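Local coordinates for protein CRISPR-associated endoribonuclease Cse3 (Thermus thermophilus, PDB 2Y9H) that cleaves precursor CRISPR transcripts as an endoribonuclease, giving CRISPR RNA that it retains after processing for adaptive immunity against mobile genetic elements, at residues A[6-11]-A[69-74]; A[10-15]-A[78-83]. One frame throughout, in Å; residues are numbered along the deposited sequence.

Contact 1: residues A[6-11]-A[69-74]; sequences WLTKLV and TEPDWS
Two torsions lay the Trp6 indole against the Glu70 side chain: Trp6 turns its CG anti to its own carbonyl carbon (chi1 -65°), while Glu70 sends CG anti to its backbone N (chi1 -172°) and stays extended beyond it. The strand carrying Trp6, Thr8 and Leu10 is the first in the chain, and an inner one in the N-terminal ferredoxin-like sheet of this Cas6-family enzyme; all three side chains face the loop 69-74, which leads from strand 62-67 towards strand 81-89. Glu70 CA sits over the Trp6 five-membered ring, 3.7 Å from its centroid, in a CH-pi contact. The chain then follows the indole to its far end, where Glu70 CD is 3.6 Å from Trp6 CH2 and the carboxylate is only 17° from parallel to the ring. Pro71 CD comes to the same face, 4.0 Å from Trp6 CG; Pro86 and Pro88 of strand 81-89 also touch Trp6. Further along, Trp73 and Thr8 pass each other in opposite directions, with a weak, bent hydrogen bond from Trp73 NE1 to Thr8 OG1, 3.1 Å. Leu10, next on the same side of the strand, puts CD1 over a face of the Trp73 six-membered ring, 4.2 Å from its centroid. Around Trp73 the loop makes an Asx turn, in which Asp72 OD1 accepts from Ser74 N at 2.8 Å, met from above the carboxylate plane.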
ATOM      1  N   TRP A   6       4.382   1.359  13.372  1.00 30.33           N
ATOM      2  CA  TRP A   6       4.355  -0.093  13.553  1.00 33.29           C
ATOM      3  C   TRP A   6       4.272  -0.883  12.259  1.00 33.85           C
ATOM      4  O   TRP A   6       3.523  -0.538  11.347  1.00 41.50           O
ATOM      5  CB  TRP A   6       3.221  -0.494  14.490  1.00 42.86           C
ATOM      6  CG  TRP A   6       3.418   0.027  15.874  1.00 41.68           C
ATOM      7  CD1 TRP A   6       3.119   1.272  16.322  1.00 37.68           C
ATOM      8  CD2 TRP A   6       3.981  -0.684  16.988  1.00 43.20           C
ATOM      9  NE1 TRP A   6       3.456   1.385  17.651  1.00 46.31           N
ATOM     10  CE2 TRP A   6       3.979   0.195  18.083  1.00 41.22           C
ATOM     11  CE3 TRP A   6       4.477  -1.982  17.162  1.00 52.14           C
ATOM     12  CZ2 TRP A   6       4.461  -0.174  19.337  1.00 44.31           C
ATOM     13  CZ3 TRP A   6       4.954  -2.348  18.412  1.00 51.37           C
ATOM     14  CH2 TRP A   6       4.939  -1.449  19.481  1.00 45.37           C
ATOM     15  N   LEU A   7       5.064  -1.942  12.182  1.00 27.25           N
ATOM     16  CA  LEU A   7       5.041  -2.811  11.022  1.00 29.46           C
ATOM     17  C   LEU A   7       4.713  -4.188  11.498  1.00 33.73           C
ATOM     18  O   LEU A   7       5.258  -4.651  12.500  1.00 40.28           O
ATOM     19  CB  LEU A   7       6.398  -2.858  10.323  1.00 40.89           C
ATOM     20  CG  LEU A   7       6.607  -1.782   9.268  1.00 46.17           C
ATOM     21  CD1 LEU A   7       5.494  -1.846   8.252  1.00 41.37           C
ATOM     22  CD2 LEU A   7       6.622  -0.430   9.952  1.00 64.75           C
ATOM     23  N   THR A   8       3.834  -4.854  10.767  1.00 27.92           N
ATOM     24  CA  THR A   8       3.403  -6.174  11.162  1.00 26.79           C
ATOM     25  C   THR A   8       3.462  -7.089   9.964  1.00 31.48           C
ATOM     26  O   THR A   8       3.032  -6.729   8.872  1.00 44.43           O
ATOM     27  CB  THR A   8       1.959  -6.137  11.716  1.00 32.67           C
ATOM     28  OG1 THR A   8       1.886  -5.207  12.812  1.00 34.20           O
ATOM     29  CG2 THR A   8       1.512  -7.537  12.168  1.00 23.80           C
ATOM     30  N   LYS A   9       4.011  -8.271  10.160  1.00 24.41           N
ATOM     31  CA  LYS A   9       3.997  -9.240   9.096  1.00 31.18           C
ATOM     32  C   LYS A   9       3.010 -10.356   9.413  1.00 42.14           C
ATOM     33  O   LYS A   9       3.152 -11.085  10.413  1.00 48.81           O
ATOM     34  CB  LYS A   9       5.396  -9.798   8.841  1.00 34.40           C
ATOM     35  CG  LYS A   9       5.490 -10.755   7.647  1.00 38.45           C
ATOM     36  CD  LYS A   9       6.907 -11.283   7.490  1.00 47.97           C
ATOM     37  CE  LYS A   9       6.968 -12.497   6.569  1.00 53.41           C
ATOM     38  NZ  LYS A   9       8.361 -13.016   6.444  1.00 55.32           N
ATOM     39  N   LEU A  10       2.008 -10.480   8.548  1.00 34.65           N
ATOM     40  CA  LEU A  10       1.062 -11.581   8.624  1.00 38.37           C
ATOM     41  C   LEU A  10       1.364 -12.610   7.549  1.00 34.75           C
ATOM     42  O   LEU A  10       1.487 -12.284   6.380  1.00 47.44           O
ATOM     43  CB  LEU A  10      -0.381 -11.079   8.498  1.00 33.87           C
ATOM     44  CG  LEU A  10      -0.904 -10.295   9.702  1.00 37.83           C
ATOM     45  CD1 LEU A  10      -0.498  -8.841   9.613  1.00 35.48           C
ATOM     46  CD2 LEU A  10      -2.420 -10.426   9.809  1.00 48.50           C
ATOM     47  N   VAL A  11       1.504 -13.859   7.946  1.00 26.19           N
ATOM     48  CA  VAL A  11       1.611 -14.884   6.944  1.00 39.46           C
ATOM     49  C   VAL A  11       0.292 -15.601   7.011  1.00 51.06           C
ATOM     50  O   VAL A  11      -0.030 -16.247   8.009  1.00 58.96           O
ATOM     51  CB  VAL A  11       2.781 -15.838   7.196  1.00 37.86           C
ATOM     52  CG1 VAL A  11       3.042 -16.644   5.957  1.00 32.47           C
ATOM     53  CG2 VAL A  11       4.022 -15.058   7.550  1.00 42.28           C
ATOM     54  N   THR A  69      -0.277   3.403  15.259  1.00 25.88           N
ATOM     55  CA  THR A  69      -0.419   2.992  16.666  1.00 23.36           C
ATOM     56  C   THR A  69      -0.200   1.496  16.901  1.00 25.10           C
ATOM     57  O   THR A  69      -0.228   0.677  15.968  1.00 23.41           O
ATOM     58  CB  THR A  69      -1.815   3.323  17.212  1.00 24.67           C
ATOM     59  OG1 THR A  69      -2.761   2.421  16.640  1.00 28.79           O
ATOM     60  CG2 THR A  69      -2.226   4.749  16.876  1.00 22.11           C
ATOM     61  N   GLU A  70       0.007   1.118  18.151  1.00 28.80           N
ATOM     62  CA  GLU A  70       0.238  -0.294  18.421  1.00 39.62           C
ATOM     63  C   GLU A  70      -0.982  -1.165  18.096  1.00 39.21           C
ATOM     64  O   GLU A  70      -2.071  -0.948  18.618  1.00 44.38           O
ATOM     65  CB  GLU A  70       0.693  -0.498  19.855  1.00 38.69           C
ATOM     66  CG  GLU A  70       1.137  -1.906  20.155  1.00 36.03           C
ATOM     67  CD  GLU A  70       1.975  -1.953  21.407  1.00 45.77           C
ATOM     68  OE1 GLU A  70       2.034  -0.910  22.101  1.00 47.35           O
ATOM     69  OE2 GLU A  70       2.585  -3.009  21.688  1.00 43.47           O
ATOM     70  N   PRO A  71      -0.799  -2.153  17.212  1.00 35.95           N
ATOM     71  CA  PRO A  71      -1.895  -3.039  16.813  1.00 35.42           C
ATOM     72  C   PRO A  71      -2.080  -4.183  17.812  1.00 37.89           C
ATOM     73  O   PRO A  71      -1.099  -4.565  18.453  1.00 37.30           O
ATOM     74  CB  PRO A  71      -1.381  -3.612  15.495  1.00 36.71           C
ATOM     75  CG  PRO A  71       0.087  -3.718  15.713  1.00 37.36           C
ATOM     76  CD  PRO A  71       0.472  -2.527  16.568  1.00 30.92           C
ATOM     77  N   ASP A  72      -3.290  -4.734  17.935  1.00 31.89           N
ATOM     78  CA  ASP A  72      -3.455  -5.964  18.701  1.00 27.24           C
ATOM     79  C   ASP A  72      -4.041  -7.096  17.862  1.00 39.19           C
ATOM     80  O   ASP A  72      -5.234  -7.132  17.588  1.00 56.68           O
ATOM     81  CB  ASP A  72      -4.291  -5.741  19.961  1.00 38.41           C
ATOM     82  CG  ASP A  72      -4.740  -7.050  20.585  1.00 42.29           C
ATOM     83  OD1 ASP A  72      -4.043  -8.067  20.366  1.00 42.84           O
ATOM     84  OD2 ASP A  72      -5.780  -7.074  21.277  1.00 32.97           O
ATOM     85  N   TRP A  73      -3.182  -8.036  17.484  1.00 37.40           N
ATOM     86  CA  TRP A  73      -3.527  -9.097  16.551  1.00 35.05           C
ATOM     87  C   TRP A  73      -4.146 -10.294  17.258  1.00 46.23           C
ATOM     88  O   TRP A  73      -4.413 -11.338  16.642  1.00 43.86           O
ATOM     89  CB  TRP A  73      -2.286  -9.516  15.741  1.00 32.26           C
ATOM     90  CG  TRP A  73      -1.693  -8.358  15.016  1.00 32.13           C
ATOM     91  CD1 TRP A  73      -0.556  -7.674  15.340  1.00 33.24           C
ATOM     92  CD2 TRP A  73      -2.238  -7.710  13.867  1.00 33.77           C
ATOM     93  NE1 TRP A  73      -0.358  -6.641  14.458  1.00 34.96           N
ATOM     94  CE2 TRP A  73      -1.374  -6.644  13.540  1.00 34.30           C
ATOM     95  CE3 TRP A  73      -3.375  -7.925  13.081  1.00 41.02           C
ATOM     96  CZ2 TRP A  73      -1.608  -5.800  12.462  1.00 35.84           C
ATOM     97  CZ3 TRP A  73      -3.606  -7.083  12.008  1.00 44.21           C
ATOM     98  CH2 TRP A  73      -2.723  -6.039  11.706  1.00 41.74           C
ATOM     99  N   SER A  74      -4.385 -10.143  18.553  1.00 45.64           N
ATOM    100  CA  SER A  74      -5.129 -11.164  19.268  1.00 47.02           C
ATOM    101  C   SER A  74      -6.586 -11.113  18.820  1.00 45.86           C
ATOM    102  O   SER A  74      -7.370 -12.005  19.133  1.00 58.21           O
ATOM    103  CB  SER A  74      -5.011 -10.990  20.781  1.00 51.11           C
ATOM    104  OG  SER A  74      -5.596  -9.771  21.198  1.00 59.56           O
TER

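Contact 2: residues A[10-15]-A[78-83]; sequences LVLNPA and EGYAQV
At the edge of the Tyr80 ring, near its plane, sits Leu10 CD2, 4.1 Å from Tyr80 CE2; Leu12 runs alongside the same ring, pointing the same way, and brings its CD2 obliquely to 3.9 Å from Tyr80 CZ. Tyr80 stands just ahead of strand 81-89, where that edge strand of the ferredoxin-like sheet pairs antiparallel with 5-12. Leu10 faces Val83 and Leu12 faces Ala81 in non-hydrogen-bonded pairs, their side chains on the sheet face that carries helices 17-24 and 26-34. Tyr80 reaches into this layer too: its OH bonds to Asp22, and Met29 touches both Tyr80 and Leu12. Val11 and Gln82, on the opposite face, form the hydrogen-bonded pair, with Val11 N reaching Gln82 O at 2.9 Å. Leu10 CG and Val83 CG2 pack side by side at 3.9 Å. Past the end of strand 5-12 the ladder persists for one more bond, Asn13 N to Tyr80 O at 2.8 Å. With its CG anti to the backbone N (chi1 176°), the Asn13 amide, whose placement is less certain, extends across to the turn that follows the cis peptide between Glu78 and Gly79, where Asn13 ND2 apparently gives a weak hydrogen bond to Gly79 O, 3.1 Å.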
ATOM      1  N   LEU A  10       2.008 -10.480   8.548  1.00 34.65           N
ATOM      2  CA  LEU A  10       1.062 -11.581   8.624  1.00 38.37           C
ATOM      3  C   LEU A  10       1.364 -12.610   7.549  1.00 34.75           C
ATOM      4  O   LEU A  10       1.487 -12.284   6.380  1.00 47.44           O
ATOM      5  CB  LEU A  10      -0.381 -11.079   8.498  1.00 33.87           C
ATOM      6  CG  LEU A  10      -0.904 -10.295   9.702  1.00 37.83           C
ATOM      7  CD1 LEU A  10      -0.498  -8.841   9.613  1.00 35.48           C
ATOM      8  CD2 LEU A  10      -2.420 -10.426   9.809  1.00 48.50           C
ATOM      9  N   VAL A  11       1.504 -13.859   7.946  1.00 26.19           N
ATOM     10  CA  VAL A  11       1.611 -14.884   6.944  1.00 39.46           C
ATOM     11  C   VAL A  11       0.292 -15.601   7.011  1.00 51.06           C
ATOM     12  O   VAL A  11      -0.030 -16.247   8.009  1.00 58.96           O
ATOM     13  CB  VAL A  11       2.781 -15.838   7.196  1.00 37.86           C
ATOM     14  CG1 VAL A  11       3.042 -16.644   5.957  1.00 32.47           C
ATOM     15  CG2 VAL A  11       4.022 -15.058   7.550  1.00 42.28           C
ATOM     16  N   LEU A  12      -0.493 -15.461   5.956  1.00 42.84           N
ATOM     17  CA  LEU A  12      -1.847 -15.974   5.996  1.00 43.88           C
ATOM     18  C   LEU A  12      -1.913 -17.474   5.712  1.00 48.67           C
ATOM     19  O   LEU A  12      -1.180 -17.996   4.879  1.00 51.62           O
ATOM     20  CB  LEU A  12      -2.753 -15.174   5.056  1.00 37.15           C
ATOM     21  CG  LEU A  12      -3.386 -13.971   5.762  1.00 31.30           C
ATOM     22  CD1 LEU A  12      -2.321 -13.020   6.284  1.00 29.34           C
ATOM     23  CD2 LEU A  12      -4.370 -13.253   4.855  1.00 33.23           C
ATOM     24  N   ASN A  13      -2.794 -18.159   6.433  1.00 44.15           N
ATOM     25  CA  ASN A  13      -3.006 -19.590   6.262  1.00 44.68           C
ATOM     26  C   ASN A  13      -3.992 -19.863   5.117  1.00 47.88           C
ATOM     27  O   ASN A  13      -5.169 -19.555   5.234  1.00 52.54           O
ATOM     28  CB  ASN A  13      -3.530 -20.161   7.578  1.00 50.82           C
ATOM     29  CG  ASN A  13      -3.874 -21.626   7.496  1.00 56.50           C
ATOM     30  OD1 ASN A  13      -3.895 -22.222   6.419  1.00 55.10           O
ATOM     31  ND2 ASN A  13      -4.167 -22.216   8.646  1.00 57.29           N
ATOM     32  N   PRO A  14      -3.508 -20.436   4.002  1.00 52.65           N
ATOM     33  CA  PRO A  14      -4.366 -20.664   2.831  1.00 46.66           C
ATOM     34  C   PRO A  14      -5.381 -21.746   3.121  1.00 45.18           C
ATOM     35  O   PRO A  14      -6.232 -22.012   2.280  1.00 54.16           O
ATOM     36  CB  PRO A  14      -3.389 -21.162   1.748  1.00 50.22           C
ATOM     37  CG  PRO A  14      -2.000 -20.992   2.328  1.00 51.49           C
ATOM     38  CD  PRO A  14      -2.157 -20.996   3.812  1.00 56.26           C
ATOM     39  N   ALA A  15      -5.262 -22.388   4.281  1.00 44.61           N
ATOM     40  CA  ALA A  15      -6.274 -23.331   4.751  1.00 50.61           C
ATOM     41  C   ALA A  15      -7.416 -22.605   5.467  1.00 52.69           C
ATOM     42  O   ALA A  15      -8.492 -23.165   5.631  1.00 53.28           O
ATOM     43  CB  ALA A  15      -5.658 -24.386   5.676  1.00 44.32           C
ATOM     44  N   GLU A  78      -7.730 -17.669  15.173  1.00 68.13           N
ATOM     45  CA  GLU A  78      -6.698 -18.652  14.848  1.00 78.16           C
ATOM     46  C   GLU A  78      -7.386 -19.919  14.389  1.00 77.82           C
ATOM     47  O   GLU A  78      -8.383 -20.321  14.984  1.00 79.57           O
ATOM     48  CB  GLU A  78      -5.752 -18.917  16.023  1.00 83.50           C
ATOM     49  CG  GLU A  78      -4.657 -17.856  16.160  1.00 86.85           C
ATOM     50  CD  GLU A  78      -3.974 -17.548  14.827  1.00 78.81           C
ATOM     51  OE1 GLU A  78      -3.471 -18.497  14.190  1.00 77.30           O
ATOM     52  OE2 GLU A  78      -3.940 -16.363  14.419  1.00 67.32           O
ATOM     53  N   GLY A  79      -6.849 -20.557  13.350  1.00 73.10           N
ATOM     54  CA  GLY A  79      -5.550 -20.203  12.790  1.00 62.10           C
ATOM     55  C   GLY A  79      -5.566 -19.395  11.503  1.00 45.95           C
ATOM     56  O   GLY A  79      -5.416 -19.923  10.397  1.00 34.83           O
ATOM     57  N   TYR A  80      -5.734 -18.091  11.660  1.00 44.73           N
ATOM     58  CA  TYR A  80      -5.734 -17.174  10.540  1.00 50.05           C
ATOM     59  C   TYR A  80      -4.334 -17.030   9.963  1.00 53.70           C
ATOM     60  O   TYR A  80      -4.088 -17.317   8.788  1.00 54.05           O
ATOM     61  CB  TYR A  80      -6.197 -15.818  11.021  1.00 49.45           C
ATOM     62  CG  TYR A  80      -6.348 -14.800   9.935  1.00 49.64           C
ATOM     63  CD1 TYR A  80      -7.374 -14.899   9.000  1.00 53.90           C
ATOM     64  CD2 TYR A  80      -5.485 -13.719   9.857  1.00 40.86           C
ATOM     65  CE1 TYR A  80      -7.529 -13.942   8.009  1.00 51.44           C
ATOM     66  CE2 TYR A  80      -5.625 -12.769   8.876  1.00 32.33           C
ATOM     67  CZ  TYR A  80      -6.645 -12.878   7.960  1.00 41.23           C
ATOM     68  OH  TYR A  80      -6.777 -11.922   6.991  1.00 44.91           O
ATOM     69  N   ALA A  81      -3.408 -16.582  10.795  1.00 46.32           N
ATOM     70  CA  ALA A  81      -2.077 -16.326  10.298  1.00 49.71           C
ATOM     71  C   ALA A  81      -1.008 -16.536  11.345  1.00 52.22           C
ATOM     72  O   ALA A  81      -1.197 -16.220  12.518  1.00 54.73           O
ATOM     73  CB  ALA A  81      -2.000 -14.907   9.759  1.00 55.60           C
ATOM     74  N   GLN A  82       0.125 -17.069  10.907  1.00 58.29           N
ATOM     75  CA  GLN A  82       1.335 -16.982  11.700  1.00 53.49           C
ATOM     76  C   GLN A  82       1.712 -15.525  11.646  1.00 37.42           C
ATOM     77  O   GLN A  82       1.889 -14.964  10.570  1.00 33.37           O
ATOM     78  CB  GLN A  82       2.444 -17.833  11.101  1.00 60.20           C
ATOM     79  CG  GLN A  82       3.828 -17.538  11.666  1.00 65.98           C
ATOM     80  CD  GLN A  82       4.886 -18.499  11.140  1.00 73.81           C
ATOM     81  OE1 GLN A  82       5.144 -18.572   9.933  1.00 74.33           O
ATOM     82  NE2 GLN A  82       5.497 -19.252  12.046  1.00 77.46           N
ATOM     83  N   VAL A  83       1.791 -14.906  12.810  1.00 40.44           N
ATOM     84  CA  VAL A  83       2.081 -13.488  12.906  1.00 47.09           C
ATOM     85  C   VAL A  83       3.174 -13.298  13.929  1.00 43.35           C
ATOM     86  O   VAL A  83       3.083 -13.787  15.039  1.00 39.94           O
ATOM     87  CB  VAL A  83       0.857 -12.713  13.392  1.00 59.19           C
ATOM     88  CG1 VAL A  83       1.161 -11.213  13.470  1.00 61.25           C
ATOM     89  CG2 VAL A  83      -0.329 -13.004  12.486  1.00 68.34           C
TER

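How the contacts relate
Strand 5-12 starts both loops. The chain leaves it through helices 17-24, 26-34 and 38-42, returns along strands 49-52 and 62-67, and comes back at 69-74, where contact 1 closes the first loop. A few residues later 78-83 meets 10-15, closing the second. Since 10-15 starts after 6-11 and 78-83 comes after 69-74, the loops overlap and cross rather than nest. Contact 1 lays the connection between strands 62-67 and 81-89 over the first strand; contact 2 then docks strand 81-89 beside it as the sheet's edge. Leu10 takes part in both, and Thr8 CG2 packs on Val83 CG1 at 3.9 Å.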